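Local atomic coordinates of tyrosine--tRNA ligase (Pyrococcus horikoshii, PDB entry 2CYC), a protein that binds L-tyrosine and probably attaches it to tRNA(Tyr) in two steps, activating it with ATP to tyrosyl-AMP before transfer to the tRNA acceptor end. Residues K139-T142 against L143-M147; I198-A201 against Q202-Y206; D291-E294 against Y295-R299; N349-E352 against P353-R356; R25-F28 against E29-A32. All coordinates share one frame; numbering follows the deposited sequence.

Interaction 1 of 5, residues K139-T142 against L143-M147; sequences KNVT and LSRVM
Thr142 and Val146 are joined by the backbone hydrogen bond that closes the first turn of helix 143-148: Val146 N gives its proton to Thr142 O over 3.0 Å, with an N-H...O angle of 161°. One residue further on, Met147 N bonds to Leu143 O at 2.8 Å, so the regular pattern is established at once.

The polar contacts gather round the Thr142 hydroxyl. With chi1 at 64°, OG1 sits between the backbone N and the carbonyl carbon and is turned over the start of the helix, where it lies 3.0 Å from Arg145 N and 2.9 Å from Ser144 OG. The hydroxyl also presses on the side of Arg145, 3.2 Å from its CB.

The apolar part is carried by Val141. Its CG1 branch, anti to the backbone N, reaches forward to Val146 CG2 at 3.8 Å and lies 3.7 Å from Arg145 CB. The Val141 and Arg145 side chains cross at about a right angle, and beyond a bend at chi2 the arginine leads its guanidinium away to a salt bridge with Glu199 on helix 191-200. Met170 on helix 164-178 touches both valines, and Phe163 of the second subunit packs on Val146.

A threonine at the N-cap, with the residue before it and the fourth residue of the helix in apolar contact, is the arrangement of a helix N-terminus with a hydrophobic staple, built here into the dimer interface of the class I synthetase.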
# COMPACT_ATOMS: atom_id res chain seq x y z
N LYS A 139 2.20 -6.95 6.17
CA LYS A 139 3.41 -7.66 6.59
C LYS A 139 3.14 -9.16 6.68
O LYS A 139 4.08 -9.96 6.67
CB LYS A 139 3.86 -7.19 7.98
CG LYS A 139 4.64 -5.90 8.02
CD LYS A 139 4.93 -5.55 9.47
CE LYS A 139 6.37 -5.14 9.68
NZ LYS A 139 7.33 -6.24 9.37
N ASN A 140 1.87 -9.55 6.77
CA ASN A 140 1.52 -10.97 6.90
C ASN A 140 0.91 -11.58 5.66
O ASN A 140 0.34 -12.66 5.72
CB ASN A 140 0.54 -11.17 8.06
CG ASN A 140 1.13 -10.75 9.39
OD1 ASN A 140 0.95 -9.62 9.84
ND2 ASN A 140 1.86 -11.66 10.02
N VAL A 141 1.02 -10.88 4.53
CA VAL A 141 0.46 -11.35 3.28
C VAL A 141 1.50 -11.16 2.18
O VAL A 141 2.12 -10.10 2.08
CB VAL A 141 -0.81 -10.56 2.90
CG1 VAL A 141 -1.44 -11.15 1.65
CG2 VAL A 141 -1.80 -10.55 4.06
N THR A 142 1.69 -12.17 1.34
CA THR A 142 2.66 -12.06 0.27
C THR A 142 2.11 -11.30 -0.91
O THR A 142 0.89 -11.22 -1.11
CB THR A 142 3.09 -13.44 -0.24
OG1 THR A 142 1.97 -14.10 -0.82
CG2 THR A 142 3.65 -14.29 0.91
N LEU A 143 3.01 -10.74 -1.70
CA LEU A 143 2.64 -10.01 -2.90
C LEU A 143 1.83 -10.94 -3.80
O LEU A 143 0.78 -10.56 -4.32
CB LEU A 143 3.90 -9.54 -3.63
CG LEU A 143 3.72 -9.00 -5.05
CD1 LEU A 143 2.75 -7.82 -5.03
CD2 LEU A 143 5.08 -8.57 -5.60
N SER A 144 2.32 -12.16 -3.96
CA SER A 144 1.65 -13.14 -4.81
C SER A 144 0.22 -13.38 -4.35
O SER A 144 -0.69 -13.51 -5.17
CB SER A 144 2.43 -14.47 -4.80
OG SER A 144 2.38 -15.08 -3.53
N ARG A 145 0.02 -13.43 -3.04
CA ARG A 145 -1.30 -13.64 -2.48
C ARG A 145 -2.20 -12.44 -2.82
O ARG A 145 -3.34 -12.61 -3.24
CB ARG A 145 -1.19 -13.82 -0.96
CG ARG A 145 -2.47 -14.21 -0.27
CD ARG A 145 -3.05 -15.49 -0.87
NE ARG A 145 -4.31 -15.89 -0.23
CZ ARG A 145 -4.42 -16.44 0.97
NH1 ARG A 145 -3.33 -16.68 1.70
NH2 ARG A 145 -5.61 -16.75 1.45
N VAL A 146 -1.68 -11.23 -2.67
CA VAL A 146 -2.46 -10.04 -2.99
C VAL A 146 -2.82 -10.04 -4.47
O VAL A 146 -3.95 -9.73 -4.85
CB VAL A 146 -1.70 -8.73 -2.68
CG1 VAL A 146 -2.55 -7.53 -3.09
CG2 VAL A 146 -1.34 -8.67 -1.19
N MET A 147 -1.85 -10.39 -5.31
CA MET A 147 -2.08 -10.43 -6.75
C MET A 147 -3.24 -11.36 -7.08
O MET A 147 -4.04 -11.07 -7.96
CB MET A 147 -0.81 -10.90 -7.48
CG MET A 147 0.30 -9.87 -7.48
SD MET A 147 1.85 -10.55 -8.13
CE MET A 147 1.48 -10.62 -9.87

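Interaction 2 of 5, residues I198-A201 against Q202-Y206; sequences IEVA and QKLRY
Leu204 folds back over Val200, its CD1 methyl lying 3.9 Å from Val200 CG2 and coming to 3.1 Å from Val200 O. The overlap belongs to the C-terminal turn of helix 191-200 in the Rossmann-type catalytic domain of this class I synthetase, where the chain leaves the helix for strand 209-211. The leucine chi1 of -94° lies some 34° from the nearest staggered value; at that setting the methyl lies against both the valine branch and its carbonyl. Phe177 and Ile137 touch the same leucine from the helices on which they lie.

Val200 O is the shared acceptor of the turn. Lys203 N reaches it at 2.9 Å from well above the carbonyl plane, 51° out of it, while Leu204 N adds a weak bond at 3.3 Å. The extended Lys203 side chain runs back alongside the helix, bringing CE to 3.7 Å from Glu199 O. Its ammonium group remains 6.5 Å (NZ to OE1) from the Glu199 carboxylate, which has its salt-bridge partner in Arg145.

Between Ile198 and Gln202, where a regular helix would have a direct backbone bond, a water mediates instead, giving a proton to Ile198 O at 2.8 Å and accepting one from Gln202 N at 2.9 Å.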
# COMPACT_ATOMS: atom_id res chain seq x y z
N ILE A 198 -9.32 -13.88 7.89
CA ILE A 198 -9.35 -14.93 8.89
C ILE A 198 -7.95 -15.45 9.18
O ILE A 198 -7.62 -15.71 10.34
CB ILE A 198 -10.29 -16.07 8.43
CG1 ILE A 198 -11.74 -15.57 8.51
CG2 ILE A 198 -10.12 -17.29 9.30
CD1 ILE A 198 -12.75 -16.47 7.80
N GLU A 199 -7.12 -15.58 8.15
CA GLU A 199 -5.73 -16.04 8.31
C GLU A 199 -4.84 -15.09 9.14
O GLU A 199 -4.03 -15.55 9.95
CB GLU A 199 -5.06 -16.21 6.93
CG GLU A 199 -5.25 -17.57 6.28
CD GLU A 199 -4.77 -17.60 4.84
OE1 GLU A 199 -3.75 -16.94 4.54
OE2 GLU A 199 -5.41 -18.29 4.01
N VAL A 200 -4.99 -13.78 8.97
CA VAL A 200 -4.16 -12.83 9.70
C VAL A 200 -4.75 -12.29 11.01
O VAL A 200 -4.06 -11.61 11.76
CB VAL A 200 -3.80 -11.60 8.83
CG1 VAL A 200 -3.18 -12.05 7.49
CG2 VAL A 200 -5.06 -10.74 8.59
N ALA A 201 -6.02 -12.59 11.27
CA ALA A 201 -6.70 -12.06 12.46
C ALA A 201 -5.93 -12.08 13.77
O ALA A 201 -5.83 -11.07 14.47
CB ALA A 201 -8.04 -12.77 12.66
N GLN A 202 -5.39 -13.25 14.12
CA GLN A 202 -4.68 -13.39 15.37
C GLN A 202 -3.23 -12.92 15.36
O GLN A 202 -2.56 -12.96 16.38
CB GLN A 202 -4.79 -14.83 15.84
CG GLN A 202 -6.24 -15.23 16.09
CD GLN A 202 -6.40 -16.65 16.62
OE1 GLN A 202 -7.22 -16.90 17.49
NE2 GLN A 202 -5.63 -17.58 16.07
N LYS A 203 -2.76 -12.46 14.20
CA LYS A 203 -1.40 -11.96 14.09
C LYS A 203 -1.33 -10.44 14.16
O LYS A 203 -0.25 -9.86 14.26
CB LYS A 203 -0.79 -12.40 12.76
CG LYS A 203 -0.88 -13.89 12.50
CD LYS A 203 -0.23 -14.24 11.17
CE LYS A 203 -0.41 -15.71 10.84
NZ LYS A 203 0.30 -16.06 9.59
N LEU A 204 -2.49 -9.79 14.09
CA LEU A 204 -2.58 -8.32 14.11
C LEU A 204 -2.17 -7.68 15.44
O LEU A 204 -2.55 -8.14 16.52
CB LEU A 204 -3.99 -7.88 13.74
CG LEU A 204 -4.20 -7.56 12.27
CD1 LEU A 204 -3.49 -8.56 11.37
CD2 LEU A 204 -5.67 -7.50 11.98
N ARG A 205 -1.41 -6.60 15.34
CA ARG A 205 -0.94 -5.91 16.53
C ARG A 205 -1.75 -4.68 16.93
O ARG A 205 -1.94 -4.43 18.12
CB ARG A 205 0.52 -5.49 16.37
CG ARG A 205 1.18 -5.14 17.70
CD ARG A 205 2.43 -4.29 17.53
NE ARG A 205 3.35 -4.44 18.65
CZ ARG A 205 4.05 -5.55 18.90
NH1 ARG A 205 3.94 -6.60 18.11
NH2 ARG A 205 4.87 -5.60 19.95
N TYR A 206 -2.22 -3.91 15.96
CA TYR A 206 -2.96 -2.69 16.30
C TYR A 206 -4.47 -2.81 16.32
O TYR A 206 -5.13 -2.19 17.16
CB TYR A 206 -2.52 -1.56 15.38
CG TYR A 206 -1.02 -1.38 15.39
CD1 TYR A 206 -0.22 -1.98 14.43
CD2 TYR A 206 -0.39 -0.65 16.42
CE1 TYR A 206 1.17 -1.88 14.48
CE2 TYR A 206 1.00 -0.54 16.47
CZ TYR A 206 1.77 -1.16 15.50
OH TYR A 206 3.14 -1.06 15.55
O HOH W 1 -5.94 -15.67 12.54

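Interaction 3 of 5, residues D291-E294 against Y295-R299; sequences DWVE and YIIFR
The contact between Val293 and Phe298 is local packing along the last turns of helix 288-297, which lies among helices 48-63, 322-330 and 336-350, away from the tyrosine pocket. Two ordinary bonds come first: Tyr295 N to Asp291 O at 3.1 Å and Ile296 N to Trp292 O at 2.8 Å.

The spacing then widens into a pi-type turn. Phe298 N skips one residue further back than usual and bonds to Val293 O at 3.0 Å, nearly along the C=O axis. This wider turn lets the Val293 and Phe298 side chains run side by side in the same direction, the valine CG1 meeting the phenyl edge in the ring plane, 3.6 Å from Phe298 CE1. Phe322 touches both of them.

On another side of the helix, Tyr295 lies alongside Glu294. The extended glutamate chain passes over one ring face, its CG 4.0 Å above the plane and near the rim, with the carboxylate tilted 34° from the ring. Asp291 O meets the ring edge, 3.3 Å from Tyr295 CD2. The same ring stacks with His224, whose NE2 is hydrogen-bonded to Asp291 OD2. A serine in place of Tyr295 would probably strip His224 of its stacking partner and leave the Glu294 chain freer to turn.

Trp292, which touches Leu48 on helix 48-63, sends its indole NE1 to Leu227 O, while its CB lies 4.4 Å from Ile296 CD1.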
# COMPACT_ATOMS: atom_id res chain seq x y z
N ASP A 291 -33.26 -18.74 -11.04
CA ASP A 291 -32.28 -18.27 -10.06
C ASP A 291 -32.93 -17.18 -9.20
O ASP A 291 -32.84 -17.19 -7.97
CB ASP A 291 -31.05 -17.73 -10.80
CG ASP A 291 -29.90 -17.37 -9.85
OD1 ASP A 291 -29.47 -16.19 -9.85
OD2 ASP A 291 -29.41 -18.26 -9.13
N TRP A 292 -33.61 -16.24 -9.86
CA TRP A 292 -34.29 -15.15 -9.18
C TRP A 292 -35.50 -15.66 -8.39
O TRP A 292 -35.80 -15.16 -7.30
CB TRP A 292 -34.73 -14.09 -10.20
CG TRP A 292 -33.59 -13.28 -10.78
CD1 TRP A 292 -32.28 -13.66 -10.88
CD2 TRP A 292 -33.68 -11.97 -11.38
NE1 TRP A 292 -31.55 -12.68 -11.51
CE2 TRP A 292 -32.37 -11.63 -11.83
CE3 TRP A 292 -34.72 -11.06 -11.59
CZ2 TRP A 292 -32.09 -10.41 -12.47
CZ3 TRP A 292 -34.43 -9.84 -12.24
CH2 TRP A 292 -33.12 -9.53 -12.66
N VAL A 293 -36.20 -16.64 -8.95
CA VAL A 293 -37.37 -17.21 -8.28
C VAL A 293 -36.92 -17.87 -6.97
O VAL A 293 -37.53 -17.70 -5.93
CB VAL A 293 -38.08 -18.29 -9.15
CG1 VAL A 293 -39.08 -19.07 -8.31
CG2 VAL A 293 -38.78 -17.64 -10.33
N GLU A 294 -35.83 -18.62 -7.03
CA GLU A 294 -35.35 -19.30 -5.84
C GLU A 294 -34.86 -18.37 -4.74
O GLU A 294 -35.24 -18.52 -3.58
CB GLU A 294 -34.22 -20.27 -6.18
CG GLU A 294 -33.74 -21.05 -4.94
CD GLU A 294 -32.68 -22.07 -5.25
OE1 GLU A 294 -32.34 -22.86 -4.35
OE2 GLU A 294 -32.17 -22.09 -6.39
N TYR A 295 -34.02 -17.40 -5.09
CA TYR A 295 -33.44 -16.49 -4.10
C TYR A 295 -34.23 -15.24 -3.72
O TYR A 295 -33.97 -14.65 -2.67
CB TYR A 295 -32.03 -16.12 -4.54
CG TYR A 295 -31.10 -17.30 -4.43
CD1 TYR A 295 -30.49 -17.61 -3.21
CD2 TYR A 295 -30.88 -18.15 -5.52
CE1 TYR A 295 -29.69 -18.75 -3.08
CE2 TYR A 295 -30.08 -19.29 -5.40
CZ TYR A 295 -29.49 -19.58 -4.18
OH TYR A 295 -28.70 -20.70 -4.06
N ILE A 296 -35.18 -14.82 -4.55
CA ILE A 296 -35.97 -13.65 -4.21
C ILE A 296 -37.36 -14.09 -3.76
O ILE A 296 -37.71 -13.97 -2.58
CB ILE A 296 -36.10 -12.68 -5.43
CG1 ILE A 296 -34.71 -12.17 -5.84
CG2 ILE A 296 -36.99 -11.49 -5.06
CD1 ILE A 296 -34.72 -11.13 -6.97
N ILE A 297 -38.14 -14.65 -4.68
CA ILE A 297 -39.50 -15.08 -4.38
C ILE A 297 -39.62 -16.12 -3.26
O ILE A 297 -40.51 -16.01 -2.41
CB ILE A 297 -40.19 -15.58 -5.67
CG1 ILE A 297 -40.21 -14.44 -6.70
CG2 ILE A 297 -41.61 -16.06 -5.36
CD1 ILE A 297 -40.79 -14.79 -8.06
N PHE A 298 -38.75 -17.12 -3.24
CA PHE A 298 -38.79 -18.13 -2.18
C PHE A 298 -37.66 -17.92 -1.19
O PHE A 298 -37.09 -18.89 -0.66
CB PHE A 298 -38.71 -19.56 -2.76
CG PHE A 298 -39.94 -19.95 -3.52
CD1 PHE A 298 -40.04 -19.71 -4.89
CD2 PHE A 298 -41.05 -20.46 -2.85
CE1 PHE A 298 -41.22 -19.96 -5.57
CE2 PHE A 298 -42.23 -20.72 -3.52
CZ PHE A 298 -42.32 -20.47 -4.89
N ARG A 299 -37.32 -16.66 -0.94
CA ARG A 299 -36.27 -16.34 0.01
C ARG A 299 -36.67 -16.98 1.33
O ARG A 299 -35.86 -17.58 2.01
CB ARG A 299 -36.15 -14.83 0.19
CG ARG A 299 -35.10 -14.46 1.20
CD ARG A 299 -34.88 -12.98 1.18
NE ARG A 299 -36.01 -12.25 1.71
CZ ARG A 299 -36.13 -11.90 2.99
NH1 ARG A 299 -35.19 -12.23 3.86
NH2 ARG A 299 -37.18 -11.20 3.39

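Interaction 4 of 5, residues N349-E352 against P353-R356; sequences NLLE and PIRR
A junction between two helices, 336-350 and 352-360, brings Leu351 and Glu352 against the first turn of the second helix. Pro353 suits this place: its nitrogen has no proton to give, and its CD instead rests 3.4 Å from Leu350 O where the first helix breaks off.

The new helix is started by two carbonyls. Leu351 O takes Arg355 N at 3.1 Å, together with a weak bond from Ile354 N at 2.9 Å. Glu352 O takes Arg356 N at 2.8 Å in an almost straight bond of 174°. On the inner side, Leu351 CD2 and Ile354 CD1 meet 3.9 Å apart, the leucine also touching Leu48 on helix 48-63 and the isoleucine Val108 on helix 87-108.

Both arginines turn back over the junction. Arg355, bent at chi3 (-59°), lays one guanidinium face on the backbone, with Glu352 CA 3.4 Å above the plane and near its rim. NH2 is then placed to bond with Ile348 O in the preceding helix, so this arginine ties the two helices together across the break.

Arg356, likewise bent at chi3, covers Pro353 CA with one guanidinium face. Its edge faces Glu352, whose OE1 lies in the guanidinium plane although the carboxylate is twisted 70° against it, and the pair forms a fairly long salt bridge, OE1 to NE 3.6 Å.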
# COMPACT_ATOMS: atom_id res chain seq x y z
N ASN A 349 -44.41 -5.32 -7.87
CA ASN A 349 -45.07 -5.05 -6.60
C ASN A 349 -44.09 -4.96 -5.46
O ASN A 349 -44.22 -4.10 -4.58
CB ASN A 349 -46.14 -6.10 -6.32
CG ASN A 349 -47.31 -6.00 -7.27
OD1 ASN A 349 -47.81 -4.90 -7.53
ND2 ASN A 349 -47.76 -7.13 -7.81
N LEU A 350 -43.10 -5.84 -5.46
CA LEU A 350 -42.11 -5.83 -4.39
C LEU A 350 -41.38 -4.48 -4.32
O LEU A 350 -41.18 -3.93 -3.25
CB LEU A 350 -41.05 -6.92 -4.62
CG LEU A 350 -39.87 -6.92 -3.64
CD1 LEU A 350 -40.39 -7.22 -2.24
CD2 LEU A 350 -38.83 -7.97 -4.06
N LEU A 351 -41.01 -3.97 -5.49
CA LEU A 351 -40.24 -2.74 -5.58
C LEU A 351 -41.01 -1.42 -5.60
O LEU A 351 -40.40 -0.34 -5.64
CB LEU A 351 -39.34 -2.81 -6.83
CG LEU A 351 -38.40 -4.02 -6.93
CD1 LEU A 351 -37.80 -4.10 -8.33
CD2 LEU A 351 -37.29 -3.93 -5.86
N GLU A 352 -42.34 -1.48 -5.55
CA GLU A 352 -43.14 -0.26 -5.59
C GLU A 352 -42.72 0.82 -4.60
O GLU A 352 -42.57 1.98 -4.98
CB GLU A 352 -44.63 -0.55 -5.41
CG GLU A 352 -45.45 0.74 -5.43
CD GLU A 352 -46.94 0.53 -5.44
OE1 GLU A 352 -47.67 1.53 -5.34
OE2 GLU A 352 -47.39 -0.63 -5.57
N PRO A 353 -42.53 0.46 -3.32
CA PRO A 353 -42.13 1.49 -2.34
C PRO A 353 -40.89 2.25 -2.78
O PRO A 353 -40.74 3.45 -2.53
CB PRO A 353 -41.87 0.68 -1.07
CG PRO A 353 -42.79 -0.50 -1.22
CD PRO A 353 -42.62 -0.86 -2.68
N ILE A 354 -39.98 1.54 -3.45
CA ILE A 354 -38.75 2.15 -3.91
C ILE A 354 -39.03 3.13 -5.04
O ILE A 354 -38.53 4.27 -5.04
CB ILE A 354 -37.75 1.07 -4.36
CG1 ILE A 354 -37.46 0.14 -3.17
CG2 ILE A 354 -36.47 1.71 -4.89
CD1 ILE A 354 -36.42 -0.95 -3.43
N ARG A 355 -39.83 2.71 -6.02
CA ARG A 355 -40.17 3.59 -7.13
C ARG A 355 -40.87 4.83 -6.59
O ARG A 355 -40.56 5.96 -6.99
CB ARG A 355 -41.08 2.88 -8.14
CG ARG A 355 -40.42 1.79 -8.96
CD ARG A 355 -41.28 1.42 -10.17
NE ARG A 355 -42.61 0.95 -9.78
CZ ARG A 355 -42.86 -0.27 -9.30
NH1 ARG A 355 -41.87 -1.14 -9.14
NH2 ARG A 355 -44.10 -0.60 -8.96
N ARG A 356 -41.82 4.63 -5.67
CA ARG A 356 -42.54 5.77 -5.10
C ARG A 356 -41.59 6.76 -4.44
O ARG A 356 -41.79 7.97 -4.56
CB ARG A 356 -43.60 5.31 -4.09
CG ARG A 356 -44.93 4.95 -4.74
CD ARG A 356 -46.07 4.75 -3.74
NE ARG A 356 -45.94 3.53 -2.94
CZ ARG A 356 -45.45 3.50 -1.70
NH1 ARG A 356 -45.36 2.34 -1.05
NH2 ARG A 356 -45.05 4.62 -1.11

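Interaction 5 of 5, residues R25-F28 against E29-A32; sequences RHLF and EIGA
Arg25 and Glu29 pair one turn apart on helix 21-30: Arg25 NE points straight at Glu29 OE1, 3.1 Å away and in the guanidinium plane, although it meets the carboxylate from above its plane. A water completes the link, accepting from Arg25 NH1 and donating to the same OE1, which thus receives two protons.

Backbone bonds from Glu29 N to Arg25 O (2.8 Å) and Ile30 N to His26 O (2.9 Å) carry the helix to its end. There Gly31 takes a positive phi of 69° and a Schellman motif closes the last turn, with Ala32 N bonded to Leu27 O at 3.1 Å and Gly31 N to Phe28 O at 3.3 Å. A second water gives protons to Leu27 O and Ala32 O, and Ile30 O receives His211 NE2.

Ile30 has CG1 set between the backbone N and the carbonyl carbon (chi1 67°). That turns CD1 over one face of the His26 ring in a CH-pi contact, 3.9 Å from its centroid, and to 4.2 Å from Leu27 CD2. A glycine at Ile30 is likely to bare that imidazole face and free the ring to turn.

With these carbonyls met by amides, water or a histidine, the helix can end in orderly fashion while Leu27 and Ala32 pack on Leu216.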
# COMPACT_ATOMS: atom_id res chain seq x y z
N ARG A 25 -20.96 -19.86 16.08
CA ARG A 25 -21.60 -20.35 17.29
C ARG A 25 -20.75 -19.95 18.50
O ARG A 25 -21.27 -19.53 19.53
CB ARG A 25 -21.74 -21.87 17.22
CG ARG A 25 -22.27 -22.53 18.49
CD ARG A 25 -22.50 -24.01 18.24
NE ARG A 25 -22.72 -24.77 19.46
CZ ARG A 25 -22.91 -26.08 19.48
NH1 ARG A 25 -23.09 -26.71 20.63
NH2 ARG A 25 -22.91 -26.77 18.34
N HIS A 26 -19.44 -20.08 18.35
CA HIS A 26 -18.51 -19.71 19.40
C HIS A 26 -18.72 -18.23 19.75
O HIS A 26 -18.84 -17.88 20.93
CB HIS A 26 -17.08 -19.94 18.90
CG HIS A 26 -16.02 -19.49 19.86
ND1 HIS A 26 -15.91 -19.99 21.14
CD2 HIS A 26 -15.00 -18.61 19.72
CE1 HIS A 26 -14.88 -19.43 21.75
NE2 HIS A 26 -14.31 -18.59 20.90
N LEU A 27 -18.78 -17.37 18.74
CA LEU A 27 -18.99 -15.95 18.99
C LEU A 27 -20.30 -15.69 19.74
O LEU A 27 -20.35 -14.86 20.64
CB LEU A 27 -18.98 -15.14 17.69
CG LEU A 27 -17.68 -15.13 16.88
CD1 LEU A 27 -17.74 -14.00 15.86
CD2 LEU A 27 -16.49 -14.93 17.81
N PHE A 28 -21.37 -16.39 19.34
CA PHE A 28 -22.66 -16.22 20.01
C PHE A 28 -22.56 -16.65 21.47
O PHE A 28 -22.99 -15.92 22.37
CB PHE A 28 -23.75 -17.05 19.31
CG PHE A 28 -24.33 -16.39 18.07
CD1 PHE A 28 -24.74 -17.17 16.99
CD2 PHE A 28 -24.50 -15.01 18.01
CE1 PHE A 28 -25.30 -16.58 15.85
CE2 PHE A 28 -25.06 -14.41 16.87
CZ PHE A 28 -25.47 -15.20 15.79
N GLU A 29 -21.97 -17.82 21.69
CA GLU A 29 -21.83 -18.37 23.04
C GLU A 29 -20.99 -17.56 24.01
O GLU A 29 -21.37 -17.40 25.17
CB GLU A 29 -21.29 -19.80 22.98
CG GLU A 29 -22.31 -20.81 22.49
CD GLU A 29 -21.80 -22.25 22.50
OE1 GLU A 29 -22.54 -23.16 22.05
OE2 GLU A 29 -20.66 -22.46 22.97
N ILE A 30 -19.86 -17.03 23.56
CA ILE A 30 -18.99 -16.26 24.44
C ILE A 30 -19.44 -14.81 24.59
O ILE A 30 -18.84 -14.05 25.34
CB ILE A 30 -17.54 -16.27 23.93
CG1 ILE A 30 -17.45 -15.51 22.60
CG2 ILE A 30 -17.07 -17.72 23.77
CD1 ILE A 30 -16.11 -15.62 21.91
N GLY A 31 -20.50 -14.45 23.88
CA GLY A 31 -21.00 -13.09 23.96
C GLY A 31 -20.06 -12.06 23.35
O GLY A 31 -19.99 -10.92 23.80
N ALA A 32 -19.33 -12.46 22.31
CA ALA A 32 -18.42 -11.53 21.66
C ALA A 32 -19.22 -10.42 20.97
O ALA A 32 -20.40 -10.59 20.67
CB ALA A 32 -17.57 -12.28 20.63
O HOH W 2 -22.80 -25.68 23.23
O HOH W 3 -21.97 -12.78 20.74

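How the interactions relate
Interactions 1 and 2 touch each other, through the Arg145-Glu199 salt bridge and the packing of Val141 on Val200; both lie within the class I catalytic region, near the tyrosine-binding residues without lining the pocket, and interaction 1 also borders the second subunit. Interactions 3 and 4 meet on the other side of the chain's centre, where Ile296 CG2 packs on Leu350 CD2, and both rest on helix 48-63. Interaction 5 touches none of the others, though both it and interaction 2 pack on strand 214-223. Chemistry follows place: interaction 3, closest to the centre of the chain, is largely apolar and aromatic, whereas 4 and 5 carry salt bridges on more exposed flanks, and waters bridge the helix ends in 2 and 5.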